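Local atomic coordinates of Atp-dependent DNA ligase (Psychromonas sp., PDB entry 4D05), a protein that probably seals nicks in DNA, using ATP to form an enzyme-adenylate intermediate, and is a minimal-type bacterial DNA ligase. Residues Glu208-Phe218 / Lys240-Phe251. Sequence-based numbering, arbitrary orientation.
Sequences EGVTFKIGSGF and KTNNNIPRFASF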
loop_
_atom_site.group_PDB
_atom_site.type_symbol
_atom_site.label_atom_id
_atom_site.label_comp_id
_atom_site.label_asym_id
_atom_site.label_seq_id
_atom_site.Cartn_x
_atom_site.Cartn_y
_atom_site.Cartn_z
ATOM N N GLU A 208 -11.855 -3.241 -16.408
ATOM C CA GLU A 208 -11.844 -4.680 -16.665
ATOM C C GLU A 208 -12.999 -5.122 -17.559
ATOM O O GLU A 208 -13.131 -6.321 -17.840
ATOM C CB GLU A 208 -11.953 -5.468 -15.364
ATOM C CG GLU A 208 -10.738 -5.468 -14.470
ATOM C CD GLU A 208 -10.990 -6.354 -13.257
ATOM O OE1 GLU A 208 -10.850 -7.590 -13.362
ATOM O OE2 GLU A 208 -11.376 -5.832 -12.209
ATOM N N GLY A 209 -13.831 -4.166 -17.988
ATOM C CA GLY A 209 -14.935 -4.453 -18.888
ATOM C C GLY A 209 -16.215 -4.878 -18.181
ATOM O O GLY A 209 -17.126 -5.435 -18.820
ATOM N N VAL A 210 -16.285 -4.636 -16.869
ATOM C CA VAL A 210 -17.468 -4.989 -16.106
ATOM C C VAL A 210 -18.397 -3.785 -15.973
ATOM O O VAL A 210 -17.967 -2.676 -15.610
ATOM C CB VAL A 210 -17.086 -5.495 -14.713
ATOM C CG1 VAL A 210 -18.339 -5.783 -13.901
ATOM C CG2 VAL A 210 -16.190 -6.731 -14.838
ATOM N N THR A 211 -19.665 -3.987 -16.309
ATOM C CA THR A 211 -20.682 -2.964 -16.139
ATOM C C THR A 211 -21.456 -3.236 -14.841
ATOM O O THR A 211 -21.905 -4.360 -14.578
ATOM C CB THR A 211 -21.652 -2.935 -17.342
ATOM O OG1 THR A 211 -20.924 -2.590 -18.509
ATOM C CG2 THR A 211 -22.763 -1.923 -17.152
ATOM N N PHE A 212 -21.636 -2.193 -14.046
ATOM C CA PHE A 212 -22.316 -2.329 -12.751
ATOM C C PHE A 212 -22.903 -1.037 -12.281
ATOM O O PHE A 212 -22.572 0.048 -12.792
ATOM C CB PHE A 212 -21.386 -2.917 -11.666
ATOM C CG PHE A 212 -20.184 -2.079 -11.376
ATOM C CD1 PHE A 212 -19.073 -2.136 -12.207
ATOM C CD2 PHE A 212 -20.168 -1.216 -10.278
ATOM C CE1 PHE A 212 -17.943 -1.345 -11.945
ATOM C CE2 PHE A 212 -19.056 -0.444 -9.983
ATOM C CZ PHE A 212 -17.935 -0.500 -10.838
ATOM N N LYS A 213 -23.806 -1.169 -11.312
ATOM C CA LYS A 213 -24.525 -0.028 -10.736
ATOM C C LYS A 213 -23.798 0.563 -9.533
ATOM O O LYS A 213 -23.327 -0.165 -8.675
ATOM C CB LYS A 213 -25.907 -0.505 -10.290
ATOM C CG LYS A 213 -26.764 0.541 -9.648
ATOM C CD LYS A 213 -28.138 0.004 -9.301
ATOM C CE LYS A 213 -28.136 -0.743 -7.977
ATOM N NZ LYS A 213 -29.558 -0.977 -7.585
ATOM N N ILE A 214 -23.785 1.886 -9.441
ATOM C CA ILE A 214 -23.325 2.603 -8.271
ATOM C C ILE A 214 -24.425 3.538 -7.807
ATOM O O ILE A 214 -24.799 4.483 -8.535
ATOM C CB ILE A 214 -22.033 3.412 -8.537
ATOM C CG1 ILE A 214 -20.891 2.478 -8.909
ATOM C CG2 ILE A 214 -21.659 4.257 -7.324
ATOM C CD1 ILE A 214 -19.647 3.227 -9.369
ATOM N N GLY A 215 -24.959 3.273 -6.607
ATOM C CA GLY A 215 -26.083 4.063 -6.096
ATOM C C GLY A 215 -25.754 4.870 -4.853
ATOM O O GLY A 215 -26.606 5.603 -4.364
ATOM N N SER A 216 -24.536 4.726 -4.334
ATOM C CA SER A 216 -24.132 5.418 -3.105
ATOM C C SER A 216 -22.887 6.272 -3.332
ATOM O O SER A 216 -22.171 6.094 -4.307
ATOM C CB SER A 216 -23.864 4.396 -1.987
ATOM O OG SER A 216 -25.110 3.775 -1.662
ATOM N N GLY A 217 -22.633 7.191 -2.413
ATOM C CA GLY A 217 -21.473 8.064 -2.485
ATOM C C GLY A 217 -21.783 9.415 -3.131
ATOM O O GLY A 217 -20.872 10.206 -3.350
ATOM N N PHE A 218 -23.055 9.693 -3.427
ATOM C CA PHE A 218 -23.436 10.950 -4.049
ATOM C C PHE A 218 -23.923 11.946 -3.001
ATOM O O PHE A 218 -24.718 11.595 -2.118
ATOM C CB PHE A 218 -24.579 10.741 -5.051
ATOM C CG PHE A 218 -24.222 9.813 -6.168
ATOM C CD1 PHE A 218 -23.387 10.237 -7.203
ATOM C CD2 PHE A 218 -24.715 8.531 -6.200
ATOM C CE1 PHE A 218 -23.068 9.365 -8.246
ATOM C CE2 PHE A 218 -24.391 7.684 -7.223
ATOM C CZ PHE A 218 -23.576 8.092 -8.243
ATOM N N LYS A 240 -14.168 -8.273 -4.782
ATOM C CA LYS A 240 -15.120 -8.529 -5.842
ATOM C C LYS A 240 -16.226 -9.435 -5.361
ATOM O O LYS A 240 -16.040 -10.253 -4.450
ATOM C CB LYS A 240 -14.433 -9.214 -7.009
ATOM C CG LYS A 240 -13.253 -8.443 -7.553
ATOM C CD LYS A 240 -13.729 -7.209 -8.294
ATOM C CE LYS A 240 -12.585 -6.445 -8.947
ATOM N NZ LYS A 240 -11.678 -7.311 -9.771
ATOM N N THR A 241 -17.385 -9.295 -5.984
ATOM C CA THR A 241 -18.494 -10.153 -5.653
ATOM C C THR A 241 -18.653 -11.042 -6.855
ATOM O O THR A 241 -17.716 -11.184 -7.645
ATOM C CB THR A 241 -19.788 -9.357 -5.302
ATOM O OG1 THR A 241 -20.838 -10.261 -4.925
ATOM C CG2 THR A 241 -20.253 -8.554 -6.448
ATOM N N ASN A 242 -19.809 -11.680 -6.974
ATOM C CA ASN A 242 -20.068 -12.542 -8.121
ATOM C C ASN A 242 -19.885 -11.745 -9.392
ATOM O O ASN A 242 -20.071 -10.514 -9.409
ATOM C CB ASN A 242 -21.488 -13.126 -8.086
ATOM C CG ASN A 242 -21.709 -14.026 -6.908
ATOM O OD1 ASN A 242 -21.361 -15.211 -6.947
ATOM N ND2 ASN A 242 -22.275 -13.471 -5.833
ATOM N N ASN A 243 -19.492 -12.441 -10.446
ATOM C CA ASN A 243 -19.420 -11.831 -11.769
ATOM C C ASN A 243 -18.337 -10.751 -11.882
ATOM O O ASN A 243 -18.424 -9.882 -12.777
ATOM C CB ASN A 243 -20.786 -11.221 -12.156
ATOM C CG ASN A 243 -21.960 -12.175 -11.917
ATOM O OD1 ASN A 243 -22.982 -11.824 -11.288
ATOM N ND2 ASN A 243 -21.849 -13.348 -12.456
ATOM N N ASN A 244 -17.328 -10.814 -10.990
ATOM C CA ASN A 244 -16.227 -9.853 -10.962
ATOM C C ASN A 244 -16.674 -8.396 -10.791
ATOM O O ASN A 244 -16.036 -7.464 -11.309
ATOM C CB ASN A 244 -15.370 -9.950 -12.224
ATOM C CG ASN A 244 -13.989 -9.360 -12.022
ATOM O OD1 ASN A 244 -13.499 -9.285 -10.894
ATOM N ND2 ASN A 244 -13.376 -8.886 -13.100
ATOM N N ILE A 245 -17.762 -8.203 -10.064
ATOM C CA ILE A 245 -18.247 -6.857 -9.815
ATOM C C ILE A 245 -17.547 -6.285 -8.572
ATOM O O ILE A 245 -17.482 -6.953 -7.531
ATOM C CB ILE A 245 -19.750 -6.853 -9.626
ATOM C CG1 ILE A 245 -20.417 -7.360 -10.910
ATOM C CG2 ILE A 245 -20.204 -5.452 -9.265
ATOM C CD1 ILE A 245 -21.910 -7.691 -10.797
ATOM N N PRO A 246 -17.021 -5.051 -8.656
ATOM C CA PRO A 246 -16.446 -4.468 -7.428
ATOM C C PRO A 246 -17.463 -4.421 -6.290
ATOM O O PRO A 246 -18.615 -4.002 -6.467
ATOM C CB PRO A 246 -16.044 -3.044 -7.860
ATOM C CG PRO A 246 -15.793 -3.184 -9.362
ATOM C CD PRO A 246 -16.859 -4.170 -9.817
ATOM N N ARG A 247 -17.024 -4.867 -5.120
ATOM C CA ARG A 247 -17.905 -5.031 -3.986
ATOM C C ARG A 247 -18.004 -3.745 -3.159
ATOM O O ARG A 247 -17.012 -3.049 -2.927
ATOM C CB ARG A 247 -17.382 -6.208 -3.136
ATOM C CG ARG A 247 -18.415 -6.942 -2.316
ATOM C CD ARG A 247 -17.824 -8.254 -1.684
ATOM N NE ARG A 247 -16.564 -7.951 -1.027
ATOM C CZ ARG A 247 -15.557 -8.798 -0.850
ATOM N NH1 ARG A 247 -15.629 -10.062 -1.287
ATOM N NH2 ARG A 247 -14.465 -8.359 -0.232
ATOM N N PHE A 248 -19.218 -3.427 -2.728
ATOM C CA PHE A 248 -19.498 -2.235 -1.913
ATOM C C PHE A 248 -19.035 -0.969 -2.629
ATOM O O PHE A 248 -18.464 -0.076 -2.023
ATOM C CB PHE A 248 -18.837 -2.368 -0.529
ATOM C CG PHE A 248 -19.149 -3.671 0.144
ATOM C CD1 PHE A 248 -20.464 -4.118 0.231
ATOM C CD2 PHE A 248 -18.139 -4.456 0.684
ATOM C CE1 PHE A 248 -20.742 -5.327 0.820
ATOM C CE2 PHE A 248 -18.425 -5.663 1.281
ATOM C CZ PHE A 248 -19.719 -6.092 1.353
ATOM N N ALA A 249 -19.297 -0.899 -3.932
ATOM C CA ALA A 249 -18.827 0.201 -4.753
ATOM C C ALA A 249 -19.611 1.496 -4.480
ATOM O O ALA A 249 -20.833 1.476 -4.293
ATOM C CB ALA A 249 -18.949 -0.185 -6.191
ATOM N N SER A 250 -18.887 2.599 -4.398
ATOM C CA SER A 250 -19.484 3.895 -4.174
ATOM C C SER A 250 -18.769 4.923 -5.051
ATOM O O SER A 250 -17.623 4.753 -5.426
ATOM C CB SER A 250 -19.396 4.286 -2.695
ATOM O OG SER A 250 -18.044 4.364 -2.303
ATOM N N PHE A 251 -19.459 6.010 -5.322
ATOM C CA PHE A 251 -18.946 7.091 -6.143
ATOM C C PHE A 251 -17.982 7.942 -5.349
ATOM O O PHE A 251 -18.287 8.320 -4.216
ATOM C CB PHE A 251 -20.108 7.957 -6.641
ATOM C CG PHE A 251 -19.674 9.165 -7.457
ATOM C CD1 PHE A 251 -19.233 9.009 -8.754
ATOM C CD2 PHE A 251 -19.751 10.435 -6.939
ATOM C CE1 PHE A 251 -18.833 10.109 -9.496
ATOM C CE2 PHE A 251 -19.365 11.537 -7.681
ATOM C CZ PHE A 251 -18.917 11.379 -8.949
HETATM O O HOH W 1 -14.077 -5.479 -11.904
HETATM O O HOH W 2 -23.221 2.036 -4.791
#
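F251 N meets S216 O in a nearly straight backbone hydrogen bond of 2.9 Å, and where the two segments come nearest, at G217 and F251, their CA atoms lie 4.6 Å apart. G217 fits there because it has no side chain: a CB would run into F251 O. Just beyond, the F218 and F251 rings lie near parallel (18°) but slid apart; chi1 of 177° swings the F251 ring in against F218 CE1, which rests over its rim, 3.5 Å from F251 CG. F251 CB makes a separate CH-pi contact over the F218 face.

Midway the contact is apolar. I214, beta-branched as suits an inward-facing strand position, packs CG2 on the backbone at S250 and F251, 3.5 Å from F251 N. P246 CD sits over the face of the F212 ring, 3.9 Å from its centroid, a CH-pi contact that suits the rigid proline ring; A249, small enough to fit close by, brings CB to 3.8 Å from F212 CE2, while I245 CG2 touches F212 CB, the two side chains running in opposite directions.

At the far end K240 NZ takes the syn lone pair of E208 OE2 in a salt bridge, also donating to N244 OD1, while N244 ND2 reaches E208 OE1 at 2.9 Å from above the carboxylate plane. Water 1 bridges E208 OE2 and N244 O. Were N244 an alanine, E208 OE1 would probably lose its amide donor and K240 NZ an acceptor, leaving the carboxylate less firmly fixed in rotation.

Strands 211-214 and 250-256 are the outermost of the OB-like domain's five-stranded antiparallel sheet, and their meeting is consistent with closure of an OB-fold barrel, where third and fifth strands come together. Y235 of strand 232-237 packs edge-to-face on F212, and helix 220-224 borders F218 and F251 through R223 and E222.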